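PDB 6USS: sulfatase from Bacteroides fragilis CAG:558, which probably hydrolyses aryl sulfate esters as a calcium-dependent arylsulfatase of the gut microbiome. Local coordinates for residues T143-T147 with K397-P401; G193-L199 with A261-D267; R445-K450 with L462-P466. The protein carries 1 engineered substitution. All blocks are in the same frame, centred on the assembly; numbering follows the deposited sequence.

Contact 1 (T143-T147 with K397-P401); sequences TFQAT and KTVQP
Gln400 reaches across to Thr147 with its carboxamide and meets the backbone of that one residue twice. Its OE1 accepts from Thr147 N at 2.9 Å, the N-H pointing almost straight at the oxygen (174°) but coming from above the carbonyl plane. Its NE2 donates a hydrogen bond to Thr147 O at 3.2 Å, a more bent one. A primary amide, with donor and acceptor on one flat group, suits a residue that presents both its N-H and its C=O. The side chain gets there by bending at chi2 (-71°), and Ala146, with only CB, lets the amide lie close, Gln400 CD being 3.5 Å from Ala146 CB. The CB of the same glutamine rests 3.7 Å from Phe144 CZ, and the phenyl plane stands nearly perpendicular to the amide plane. Strand 143-145 pairs in parallel with strand 133-135, and just past its end the chain runs antiparallel to 397-401, a loop between helices 383-390 and 408-412; side chains thus do much of the joining that a sheet would leave to backbone. Thr147 in turn accepts from Val399 N at 3.0 Å through OG1, set beside its own backbone N (chi1 -62°). Thr147 crosses Thr398 at about a right angle, Thr147 CB 4.0 Å from Thr398 CG2, and both threonines also touch Ile152. Val399, branched and apolar, lays CG2 against Ala146 CA, 3.6 Å away, just past the strand end. Gln400 NE2 has a second acceptor in Thr97 O, and Thr147 O a second donor in Tyr384 OH.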
ATOM      1  N   THR A 143      -5.493  18.426   9.003  1.00 24.00           N
ATOM      2  CA  THR A 143      -5.001  17.131   9.438  1.00 23.89           C
ATOM      3  C   THR A 143      -3.887  17.302  10.456  1.00 23.22           C
ATOM      4  O   THR A 143      -3.216  18.338  10.496  1.00 19.73           O
ATOM      5  CB  THR A 143      -4.472  16.301   8.257  1.00 27.45           C
ATOM      6  OG1 THR A 143      -3.315  16.943   7.699  1.00 20.57           O
ATOM      7  CG2 THR A 143      -5.554  16.136   7.193  1.00 22.69           C
ATOM      8  N   PHE A 144      -3.699  16.266  11.274  1.00 18.18           N
ATOM      9  CA  PHE A 144      -2.500  16.110  12.084  1.00 19.04           C
ATOM     10  C   PHE A 144      -1.546  15.182  11.337  1.00 21.11           C
ATOM     11  O   PHE A 144      -1.890  14.022  11.061  1.00 20.53           O
ATOM     12  CB  PHE A 144      -2.833  15.554  13.468  1.00 22.16           C
ATOM     13  CG  PHE A 144      -1.645  15.467  14.379  1.00 22.43           C
ATOM     14  CD1 PHE A 144      -1.208  16.581  15.071  1.00 18.80           C
ATOM     15  CD2 PHE A 144      -0.954  14.273  14.531  1.00 23.73           C
ATOM     16  CE1 PHE A 144      -0.098  16.513  15.899  1.00 22.34           C
ATOM     17  CE2 PHE A 144       0.152  14.194  15.371  1.00 24.82           C
ATOM     18  CZ  PHE A 144       0.579  15.316  16.058  1.00 18.90           C
ATOM     19  N   GLN A 145      -0.372  15.706  10.972  1.00 16.91           N
ATOM     20  CA  GLN A 145       0.642  14.903  10.296  1.00 18.05           C
ATOM     21  C   GLN A 145       1.350  14.032  11.322  1.00 21.06           C
ATOM     22  O   GLN A 145       1.723  14.511  12.398  1.00 22.10           O
ATOM     23  CB  GLN A 145       1.664  15.777   9.571  1.00 17.37           C
ATOM     24  CG  GLN A 145       2.826  14.963   8.965  1.00 21.36           C
ATOM     25  CD  GLN A 145       3.875  15.814   8.241  1.00 24.57           C
ATOM     26  OE1 GLN A 145       3.822  17.046   8.270  1.00 25.17           O
ATOM     27  NE2 GLN A 145       4.831  15.151   7.587  1.00 18.39           N
ATOM     28  N   ALA A 146       1.523  12.755  11.000  1.00 18.12           N
ATOM     29  CA  ALA A 146       2.146  11.860  11.965  1.00 22.27           C
ATOM     30  C   ALA A 146       2.728  10.651  11.254  1.00 20.37           C
ATOM     31  O   ALA A 146       2.254  10.243  10.189  1.00 20.06           O
ATOM     32  CB  ALA A 146       1.162  11.408  13.052  1.00 16.46           C
ATOM     33  N   THR A 147       3.773  10.098  11.861  1.00 18.74           N
ATOM     34  CA  THR A 147       4.389   8.864  11.405  1.00 16.70           C
ATOM     35  C   THR A 147       3.552   7.684  11.898  1.00 21.18           C
ATOM     36  O   THR A 147       3.394   7.493  13.112  1.00 19.86           O
ATOM     37  CB  THR A 147       5.821   8.785  11.923  1.00 16.34           C
ATOM     38  OG1 THR A 147       6.567   9.882  11.376  1.00 22.01           O
ATOM     39  CG2 THR A 147       6.465   7.482  11.508  1.00 17.51           C
ATOM     40  N   LYS A 397      12.227   6.810  14.751  1.00 23.08           N
ATOM     41  CA  LYS A 397      11.979   8.240  14.772  1.00 22.30           C
ATOM     42  C   LYS A 397      10.584   8.525  14.229  1.00 26.00           C
ATOM     43  O   LYS A 397      10.070   7.795  13.376  1.00 25.07           O
ATOM     44  CB  LYS A 397      12.996   8.990  13.918  1.00 25.27           C
ATOM     45  CG  LYS A 397      14.436   8.580  14.121  1.00 31.86           C
ATOM     46  CD  LYS A 397      15.283   9.823  14.357  1.00 44.80           C
ATOM     47  CE  LYS A 397      16.494   9.539  15.218  1.00 52.71           C
ATOM     48  NZ  LYS A 397      16.974  10.766  15.907  1.00 42.38           N
ATOM     49  N   THR A 398       9.988   9.616  14.704  1.00 20.19           N
ATOM     50  CA  THR A 398       8.643  10.007  14.317  1.00 17.49           C
ATOM     51  C   THR A 398       8.622  11.510  14.072  1.00 21.07           C
ATOM     52  O   THR A 398       9.373  12.252  14.706  1.00 19.18           O
ATOM     53  CB  THR A 398       7.641   9.638  15.421  1.00 21.62           C
ATOM     54  OG1 THR A 398       8.160  10.080  16.681  1.00 23.68           O
ATOM     55  CG2 THR A 398       7.443   8.129  15.503  1.00 24.35           C
ATOM     56  N   VAL A 399       7.757  11.966  13.155  1.00 21.66           N
ATOM     57  CA  VAL A 399       7.624  13.413  12.968  1.00 18.19           C
ATOM     58  C   VAL A 399       6.931  14.056  14.159  1.00 18.47           C
ATOM     59  O   VAL A 399       7.192  15.221  14.477  1.00 24.42           O
ATOM     60  CB  VAL A 399       6.884  13.767  11.657  1.00 25.46           C
ATOM     61  CG1 VAL A 399       7.664  13.265  10.428  1.00 13.62           C
ATOM     62  CG2 VAL A 399       5.445  13.238  11.662  1.00 19.47           C
ATOM     63  N   GLN A 400       6.041  13.330  14.831  1.00 16.21           N
ATOM     64  CA  GLN A 400       5.243  13.866  15.921  1.00 16.53           C
ATOM     65  C   GLN A 400       5.733  13.319  17.256  1.00 18.25           C
ATOM     66  O   GLN A 400       6.278  12.208  17.308  1.00 17.86           O
ATOM     67  CB  GLN A 400       3.761  13.496  15.753  1.00 18.13           C
ATOM     68  CG  GLN A 400       3.411  12.057  16.162  1.00 17.66           C
ATOM     69  CD  GLN A 400       3.958  10.993  15.194  1.00 18.93           C
ATOM     70  OE1 GLN A 400       4.739  11.294  14.284  1.00 17.29           O
ATOM     71  NE2 GLN A 400       3.528   9.752  15.382  1.00 14.18           N
ATOM     72  N   PRO A 401       5.538  14.057  18.353  1.00 17.75           N
ATOM     73  CA  PRO A 401       5.853  13.503  19.679  1.00 19.57           C
ATOM     74  C   PRO A 401       4.970  12.308  19.988  1.00 19.86           C
ATOM     75  O   PRO A 401       3.837  12.214  19.515  1.00 19.24           O
ATOM     76  CB  PRO A 401       5.553  14.661  20.641  1.00 13.98           C
ATOM     77  CG  PRO A 401       5.380  15.861  19.791  1.00 15.14           C
ATOM     78  CD  PRO A 401       4.903  15.377  18.452  1.00 14.27           C
TER

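Contact 2 (G193-L199 with A261-D267)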
ATOM      1  N   GLY A 193     -16.600   5.583   9.165  1.00 26.95           N
ATOM      2  CA  GLY A 193     -16.564   5.084  10.524  1.00 21.95           C
ATOM      3  C   GLY A 193     -17.762   4.222  10.869  1.00 25.98           C
ATOM      4  O   GLY A 193     -17.776   3.580  11.923  1.00 30.33           O
ATOM      5  N   GLY A 194     -18.788   4.207  10.015  1.00 22.84           N
ATOM      6  CA  GLY A 194     -19.932   3.342  10.260  1.00 22.89           C
ATOM      7  C   GLY A 194     -20.152   2.364   9.127  1.00 24.57           C
ATOM      8  O   GLY A 194     -19.237   2.136   8.331  1.00 22.21           O
ATOM      9  N   LEU A 195     -21.349   1.785   9.028  1.00 21.76           N
ATOM     10  CA  LEU A 195     -21.651   0.897   7.914  1.00 20.22           C
ATOM     11  C   LEU A 195     -23.137   0.945   7.616  1.00 20.09           C
ATOM     12  O   LEU A 195     -23.965   0.983   8.531  1.00 18.78           O
ATOM     13  CB  LEU A 195     -21.225  -0.549   8.181  1.00 18.60           C
ATOM     14  CG  LEU A 195     -22.047  -1.336   9.189  1.00 17.87           C
ATOM     15  CD1 LEU A 195     -21.805  -2.825   8.992  1.00 19.81           C
ATOM     16  CD2 LEU A 195     -21.687  -0.892  10.613  1.00 21.71           C
ATOM     17  N   ALA A 196     -23.460   0.912   6.324  1.00 20.48           N
ATOM     18  CA  ALA A 196     -24.849   1.036   5.905  1.00 19.41           C
ATOM     19  C   ALA A 196     -25.680  -0.166   6.346  1.00 19.51           C
ATOM     20  O   ALA A 196     -26.817   0.001   6.795  1.00 20.53           O
ATOM     21  CB  ALA A 196     -24.916   1.221   4.389  1.00 20.29           C
ATOM     22  N   SER A 197     -25.136  -1.380   6.238  1.00 20.85           N
ATOM     23  CA  SER A 197     -25.863  -2.587   6.614  1.00 20.45           C
ATOM     24  C   SER A 197     -24.884  -3.719   6.890  1.00 20.05           C
ATOM     25  O   SER A 197     -23.866  -3.847   6.213  1.00 21.13           O
ATOM     26  CB  SER A 197     -26.847  -3.019   5.525  1.00 18.76           C
ATOM     27  OG  SER A 197     -27.354  -4.317   5.818  1.00 21.62           O
ATOM     28  N   TYR A 198     -25.222  -4.557   7.869  1.00 17.97           N
ATOM     29  CA  TYR A 198     -24.464  -5.777   8.117  1.00 22.15           C
ATOM     30  C   TYR A 198     -24.800  -6.898   7.129  1.00 23.30           C
ATOM     31  O   TYR A 198     -24.088  -7.914   7.092  1.00 21.35           O
ATOM     32  CB  TYR A 198     -24.729  -6.291   9.538  1.00 15.70           C
ATOM     33  CG  TYR A 198     -24.102  -5.525  10.677  1.00 19.84           C
ATOM     34  CD1 TYR A 198     -24.637  -4.313  11.111  1.00 18.56           C
ATOM     35  CD2 TYR A 198     -23.001  -6.045  11.368  1.00 20.12           C
ATOM     36  CE1 TYR A 198     -24.067  -3.612  12.190  1.00 16.29           C
ATOM     37  CE2 TYR A 198     -22.428  -5.365  12.439  1.00 18.39           C
ATOM     38  CZ  TYR A 198     -22.961  -4.142  12.848  1.00 20.55           C
ATOM     39  OH  TYR A 198     -22.394  -3.458  13.916  1.00 19.49           O
ATOM     40  N   LEU A 199     -25.861  -6.744   6.337  1.00 24.20           N
ATOM     41  CA  LEU A 199     -26.454  -7.845   5.584  1.00 25.77           C
ATOM     42  C   LEU A 199     -25.874  -7.914   4.175  1.00 26.17           C
ATOM     43  O   LEU A 199     -25.956  -6.941   3.412  1.00 23.40           O
ATOM     44  CB  LEU A 199     -27.975  -7.688   5.520  1.00 23.46           C
ATOM     45  CG  LEU A 199     -28.659  -7.679   6.889  1.00 23.46           C
ATOM     46  CD1 LEU A 199     -30.150  -7.485   6.750  1.00 20.82           C
ATOM     47  CD2 LEU A 199     -28.370  -8.979   7.621  1.00 16.96           C
ATOM     48  N   ALA A 261     -18.703  -4.194  13.551  1.00 19.24           N
ATOM     49  CA  ALA A 261     -19.458  -4.510  14.757  1.00 17.52           C
ATOM     50  C   ALA A 261     -18.780  -3.878  15.969  1.00 17.90           C
ATOM     51  O   ALA A 261     -17.551  -3.862  16.065  1.00 18.62           O
ATOM     52  CB  ALA A 261     -19.549  -6.027  14.924  1.00 15.41           C
ATOM     53  N   ILE A 262     -19.570  -3.373  16.917  1.00 17.05           N
ATOM     54  CA  ILE A 262     -21.013  -3.563  16.998  1.00 20.55           C
ATOM     55  C   ILE A 262     -21.762  -2.244  16.793  1.00 19.58           C
ATOM     56  O   ILE A 262     -22.702  -1.920  17.524  1.00 17.10           O
ATOM     57  CB  ILE A 262     -21.368  -4.193  18.347  1.00 19.50           C
ATOM     58  CG1 ILE A 262     -20.768  -3.353  19.490  1.00 16.49           C
ATOM     59  CG2 ILE A 262     -20.874  -5.637  18.389  1.00 14.15           C
ATOM     60  CD1 ILE A 262     -21.012  -3.917  20.894  1.00 14.27           C
ATOM     61  N   HIS A 263     -21.310  -1.492  15.791  1.00 20.76           N
ATOM     62  CA  HIS A 263     -21.827  -0.172  15.459  1.00 17.74           C
ATOM     63  C   HIS A 263     -23.286  -0.262  15.013  1.00 15.94           C
ATOM     64  O   HIS A 263     -23.758  -1.307  14.562  1.00 19.23           O
ATOM     65  CB  HIS A 263     -20.969   0.443  14.345  1.00 18.51           C
ATOM     66  CG  HIS A 263     -21.071   1.932  14.244  1.00 20.39           C
ATOM     67  ND1 HIS A 263     -22.033   2.562  13.481  1.00 24.13           N
ATOM     68  CD2 HIS A 263     -20.336   2.919  14.813  1.00 19.92           C
ATOM     69  CE1 HIS A 263     -21.888   3.873  13.588  1.00 20.13           C
ATOM     70  NE2 HIS A 263     -20.864   4.114  14.389  1.00 19.59           N
ATOM     71  N   VAL A 264     -24.002   0.850  15.134  1.00 15.44           N
ATOM     72  CA  VAL A 264     -25.368   0.918  14.615  1.00 16.97           C
ATOM     73  C   VAL A 264     -25.309   0.971  13.091  1.00 20.87           C
ATOM     74  O   VAL A 264     -24.257   1.321  12.528  1.00 20.16           O
ATOM     75  CB  VAL A 264     -26.147   2.113  15.196  1.00 20.43           C
ATOM     76  CG1 VAL A 264     -26.368   1.912  16.697  1.00 17.11           C
ATOM     77  CG2 VAL A 264     -25.475   3.472  14.856  1.00 13.90           C
ATOM     78  N   PRO A 265     -26.391   0.596  12.374  1.00 24.09           N
ATOM     79  CA  PRO A 265     -27.663   0.093  12.916  1.00 18.20           C
ATOM     80  C   PRO A 265     -27.525  -1.352  13.391  1.00 22.28           C
ATOM     81  O   PRO A 265     -26.712  -2.095  12.834  1.00 19.57           O
ATOM     82  CB  PRO A 265     -28.600   0.185  11.721  1.00 15.33           C
ATOM     83  CG  PRO A 265     -27.701  -0.089  10.556  1.00 13.15           C
ATOM     84  CD  PRO A 265     -26.382   0.560  10.897  1.00 16.41           C
ATOM     85  N   ILE A 266     -28.311  -1.748  14.387  1.00 16.85           N
ATOM     86  CA  ILE A 266     -28.153  -3.074  15.008  1.00 17.93           C
ATOM     87  C   ILE A 266     -28.997  -4.042  14.182  1.00 22.51           C
ATOM     88  O   ILE A 266     -30.119  -4.411  14.538  1.00 23.46           O
ATOM     89  CB  ILE A 266     -28.539  -3.063  16.494  1.00 17.35           C
ATOM     90  CG1 ILE A 266     -27.882  -1.881  17.223  1.00 16.89           C
ATOM     91  CG2 ILE A 266     -28.184  -4.393  17.159  1.00 16.03           C
ATOM     92  CD1 ILE A 266     -26.356  -1.840  17.111  1.00 15.77           C
ATOM     93  N   ASP A 267     -28.436  -4.481  13.050  1.00 19.71           N
ATOM     94  CA  ASP A 267     -29.110  -5.478  12.219  1.00 20.69           C
ATOM     95  C   ASP A 267     -29.141  -6.832  12.919  1.00 24.36           C
ATOM     96  O   ASP A 267     -28.268  -7.157  13.726  1.00 25.66           O
ATOM     97  CB  ASP A 267     -28.405  -5.622  10.872  1.00 22.49           C
ATOM     98  CG  ASP A 267     -28.628  -4.425   9.952  1.00 22.75           C
ATOM     99  OD1 ASP A 267     -29.714  -3.810  10.010  1.00 28.56           O
ATOM    100  OD2 ASP A 267     -27.712  -4.094   9.165  1.00 26.39           O
TER
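Beside the calcium site of the sulfatase fold, the loop after strand 253-258 carries His263, whose side chain touches the metal ligands Asp42 and Asp43, and the loop 193-199 lies against it. Gly194 CA sits over one face of the imidazole in a CH-pi contact, 4.1 Å from the ring centroid, with Gly193 O over the same face. Glycine suits position 194, where a side chain would run into the imidazole. In the ring plane, His263 ND1 donates to Val264 O at 2.7 Å, which fixes the rotation of the ring.

Tyr198 reaches from one loop to the other. Its OH donates to His263 O at 2.6 Å, in the carbonyl plane and on a lone pair, while Ala261 CB meets the ring edge at CE2, 3.9 Å away. Leu195 CD1 lies over the centre of one ring face, and Phe230 also meets the ring. At the other end Asp267 OD2 accepts from Tyr198 N at 2.8 Å, with a weak bond from Ser197 OG. That serine hydroxyl accepts from Leu199 N at 2.9 Å, closing an ST turn. Pro265, after a cis peptide bond, brings CD to 3.4 Å from Leu195 O.

Since the phenol binds the carbonyl of the same residue whose imidazole reaches the calcium ligands, Tyr198 probably helps position His263, a second-shell residue beside Asp42 and Asp43, while Asp267 holds the tyrosine's own backbone.

Contact 3 (R445-K450 with L462-P466)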
ATOM      1  N   ARG A 445      -7.494  12.162  34.732  1.00 20.21           N
ATOM      2  CA  ARG A 445      -7.482  11.098  35.723  1.00 19.36           C
ATOM      3  C   ARG A 445      -6.072  10.975  36.277  1.00 21.44           C
ATOM      4  O   ARG A 445      -5.102  11.007  35.513  1.00 21.85           O
ATOM      5  CB  ARG A 445      -7.912   9.766  35.110  1.00 19.88           C
ATOM      6  CG  ARG A 445      -7.734   8.583  36.020  1.00 17.47           C
ATOM      7  CD  ARG A 445      -8.696   8.633  37.195  1.00 18.70           C
ATOM      8  NE  ARG A 445      -8.521   7.469  38.054  1.00 19.63           N
ATOM      9  CZ  ARG A 445      -8.888   6.224  37.741  1.00 22.50           C
ATOM     10  NH1 ARG A 445      -9.482   5.947  36.583  1.00 18.86           N
ATOM     11  NH2 ARG A 445      -8.652   5.239  38.596  1.00 21.91           N
ATOM     12  N   LYS A 446      -5.953  10.847  37.597  1.00 23.44           N
ATOM     13  CA  LYS A 446      -4.632  10.758  38.218  1.00 22.97           C
ATOM     14  C   LYS A 446      -4.811  10.073  39.559  1.00 19.70           C
ATOM     15  O   LYS A 446      -5.471  10.618  40.445  1.00 20.49           O
ATOM     16  CB  LYS A 446      -4.008  12.138  38.383  1.00 25.02           C
ATOM     17  CG  LYS A 446      -2.641  12.152  39.074  1.00 21.98           C
ATOM     18  CD  LYS A 446      -2.408  13.496  39.771  1.00 23.17           C
ATOM     19  CE  LYS A 446      -1.007  14.074  39.525  1.00 32.56           C
ATOM     20  NZ  LYS A 446       0.059  13.041  39.379  1.00 28.70           N
ATOM     21  N   GLY A 447      -4.213   8.900  39.715  1.00 23.24           N
ATOM     22  CA  GLY A 447      -4.448   8.138  40.935  1.00 18.03           C
ATOM     23  C   GLY A 447      -5.912   7.740  41.024  1.00 20.99           C
ATOM     24  O   GLY A 447      -6.515   7.259  40.058  1.00 24.15           O
ATOM     25  N   ASP A 448      -6.493   7.949  42.194  1.00 18.98           N
ATOM     26  CA  ASP A 448      -7.877   7.582  42.432  1.00 18.83           C
ATOM     27  C   ASP A 448      -8.847   8.630  41.932  1.00 21.63           C
ATOM     28  O   ASP A 448     -10.061   8.430  42.042  1.00 20.90           O
ATOM     29  CB  ASP A 448      -8.111   7.381  43.932  1.00 20.72           C
ATOM     30  CG  ASP A 448      -7.282   6.253  44.507  1.00 27.31           C
ATOM     31  OD1 ASP A 448      -6.748   5.431  43.711  1.00 27.34           O
ATOM     32  OD2 ASP A 448      -7.168   6.190  45.754  1.00 26.01           O
ATOM     33  N   TRP A 449      -8.348   9.748  41.422  1.00 20.87           N
ATOM     34  CA  TRP A 449      -9.153  10.943  41.262  1.00 22.26           C
ATOM     35  C   TRP A 449      -9.328  11.274  39.794  1.00 20.41           C
ATOM     36  O   TRP A 449      -8.381  11.192  39.008  1.00 24.02           O
ATOM     37  CB  TRP A 449      -8.529  12.122  42.007  1.00 20.39           C
ATOM     38  CG  TRP A 449      -8.608  11.956  43.496  1.00 23.48           C
ATOM     39  CD1 TRP A 449      -7.589  11.632  44.340  1.00 18.42           C
ATOM     40  CD2 TRP A 449      -9.780  12.090  44.315  1.00 22.33           C
ATOM     41  NE1 TRP A 449      -8.052  11.564  45.633  1.00 22.38           N
ATOM     42  CE2 TRP A 449      -9.394  11.836  45.643  1.00 24.55           C
ATOM     43  CE3 TRP A 449     -11.114  12.409  44.055  1.00 24.24           C
ATOM     44  CZ2 TRP A 449     -10.295  11.894  46.709  1.00 25.19           C
ATOM     45  CZ3 TRP A 449     -12.012  12.459  45.121  1.00 25.71           C
ATOM     46  CH2 TRP A 449     -11.596  12.210  46.429  1.00 22.85           C
ATOM     47  N   LYS A 450     -10.555  11.627  39.436  1.00 19.86           N
ATOM     48  CA  LYS A 450     -10.918  11.979  38.075  1.00 22.24           C
ATOM     49  C   LYS A 450     -11.630  13.319  38.119  1.00 20.74           C
ATOM     50  O   LYS A 450     -12.589  13.485  38.886  1.00 20.56           O
ATOM     51  CB  LYS A 450     -11.815  10.902  37.460  1.00 21.51           C
ATOM     52  CG  LYS A 450     -12.246  11.156  36.031  1.00 16.47           C
ATOM     53  CD  LYS A 450     -13.107   9.997  35.558  1.00 15.81           C
ATOM     54  CE  LYS A 450     -13.448  10.136  34.090  1.00 18.58           C
ATOM     55  NZ  LYS A 450     -14.398   9.078  33.614  1.00 18.42           N
ATOM     56  N   LEU A 462     -15.701  15.908  40.490  1.00 24.12           N
ATOM     57  CA  LEU A 462     -14.549  15.174  40.992  1.00 20.34           C
ATOM     58  C   LEU A 462     -15.046  13.841  41.523  1.00 21.59           C
ATOM     59  O   LEU A 462     -15.935  13.808  42.379  1.00 24.20           O
ATOM     60  CB  LEU A 462     -13.829  15.969  42.082  1.00 21.60           C
ATOM     61  CG  LEU A 462     -12.630  15.274  42.739  1.00 17.46           C
ATOM     62  CD1 LEU A 462     -11.512  15.178  41.756  1.00 18.73           C
ATOM     63  CD2 LEU A 462     -12.164  16.024  43.960  1.00 19.36           C
ATOM     64  N   PHE A 463     -14.500  12.746  41.005  1.00 20.52           N
ATOM     65  CA  PHE A 463     -14.922  11.422  41.440  1.00 21.87           C
ATOM     66  C   PHE A 463     -13.721  10.617  41.903  1.00 21.40           C
ATOM     67  O   PHE A 463     -12.638  10.693  41.312  1.00 24.89           O
ATOM     68  CB  PHE A 463     -15.647  10.647  40.329  1.00 22.36           C
ATOM     69  CG  PHE A 463     -16.894  11.332  39.807  1.00 23.62           C
ATOM     70  CD1 PHE A 463     -18.090  11.262  40.507  1.00 25.53           C
ATOM     71  CD2 PHE A 463     -16.867  12.031  38.607  1.00 23.93           C
ATOM     72  CE1 PHE A 463     -19.233  11.890  40.024  1.00 26.10           C
ATOM     73  CE2 PHE A 463     -18.006  12.654  38.113  1.00 23.27           C
ATOM     74  CZ  PHE A 463     -19.188  12.588  38.821  1.00 22.73           C
ATOM     75  N   ASN A 464     -13.931   9.848  42.959  1.00 19.11           N
ATOM     76  CA  ASN A 464     -12.997   8.814  43.383  1.00 23.01           C
ATOM     77  C   ASN A 464     -13.406   7.535  42.671  1.00 21.00           C
ATOM     78  O   ASN A 464     -14.309   6.830  43.121  1.00 19.74           O
ATOM     79  CB  ASN A 464     -13.028   8.628  44.895  1.00 23.47           C
ATOM     80  CG  ASN A 464     -11.801   7.910  45.405  1.00 25.87           C
ATOM     81  OD1 ASN A 464     -11.593   6.727  45.127  1.00 27.37           O
ATOM     82  ND2 ASN A 464     -10.969   8.627  46.143  1.00 26.68           N
ATOM     83  N   ILE A 465     -12.733   7.234  41.557  1.00 23.43           N
ATOM     84  CA  ILE A 465     -13.149   6.110  40.715  1.00 20.29           C
ATOM     85  C   ILE A 465     -13.122   4.779  41.465  1.00 22.11           C
ATOM     86  O   ILE A 465     -14.124   4.051  41.415  1.00 23.80           O
ATOM     87  CB  ILE A 465     -12.330   6.093  39.414  1.00 24.19           C
ATOM     88  CG1 ILE A 465     -12.589   7.383  38.600  1.00 20.62           C
ATOM     89  CG2 ILE A 465     -12.630   4.838  38.595  1.00 17.08           C
ATOM     90  CD1 ILE A 465     -14.011   7.566  38.112  1.00 13.81           C
ATOM     91  N   PRO A 466     -12.053   4.412  42.186  1.00 22.45           N
ATOM     92  CA  PRO A 466     -12.084   3.108  42.877  1.00 20.04           C
ATOM     93  C   PRO A 466     -13.146   3.019  43.969  1.00 24.98           C
ATOM     94  O   PRO A 466     -13.581   1.914  44.314  1.00 25.13           O
ATOM     95  CB  PRO A 466     -10.665   2.982  43.457  1.00 21.61           C
ATOM     96  CG  PRO A 466      -9.832   3.918  42.632  1.00 23.62           C
ATOM     97  CD  PRO A 466     -10.740   5.065  42.329  1.00 21.31           C
TER
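Strands 449-454 and 460-464 form an antiparallel hairpin, and Lys450 with Phe463 is its hydrogen-bonded pair here: Phe463 N gives to Lys450 O at 2.9 Å and Lys450 N to Phe463 O at 3.0 Å. Trp449 and Asn464 make the next, non-hydrogen-bonded pair, and beyond it Ile465 N donates to Asp448 O. A type II' turn from Lys446 to Trp449 leads in from strand 441-446, with Gly447 at its positive phi.

On the face of Trp449 and Asn464, Asn464 points ND2 at one face of the indole, toward its rim and 3.4 Å from Trp449 CZ2, the amide plane steep to the ring at 75°. Leu462 meets the benzene part of the indole, CG 3.5 Å from Trp449 CE3, and both residues touch Ile482 of helix 480-496. Past the paired residues, Ile465 packs CD1 against Lys450 CD at 3.6 Å and sets CB over the centre of the Arg445 guanidinium. The Arg445 chain bends at chi2 (68°), which lets NE bond Gly447 O at 2.8 Å.

The Lys450 stem and the flat face of the Arg445 guanidinium thus both pack on Ile465. Lys450 NZ also bonds Ala351 O, and its charge is probably balanced by Glu353 and Glu471, while Arg445 is met by neutral oxygens of Gly447 and Gln81.

The three contacts lie well apart, their centres 31 to 34 Å from one another, and none touches another. Contact 2 is nested in the chain loop closed by contact 1; contact 3 follows both in sequence, across the chain's centre from contact 2. Contact 2 alone borders the calcium site, whereas the others lie away from it. Contact 3 is the most buried, and it alone relies on regular strand pairing, within a small antiparallel sheet. Contact 2 joins two loops and contact 1 a strand end to a loop, with no strand pairing across either, so polar side chains bond backbone groups: an amide and a hydroxyl in contact 1, a phenol and a carboxylate in contact 2. Contact 1 has its exposed parts in the loop 397-401.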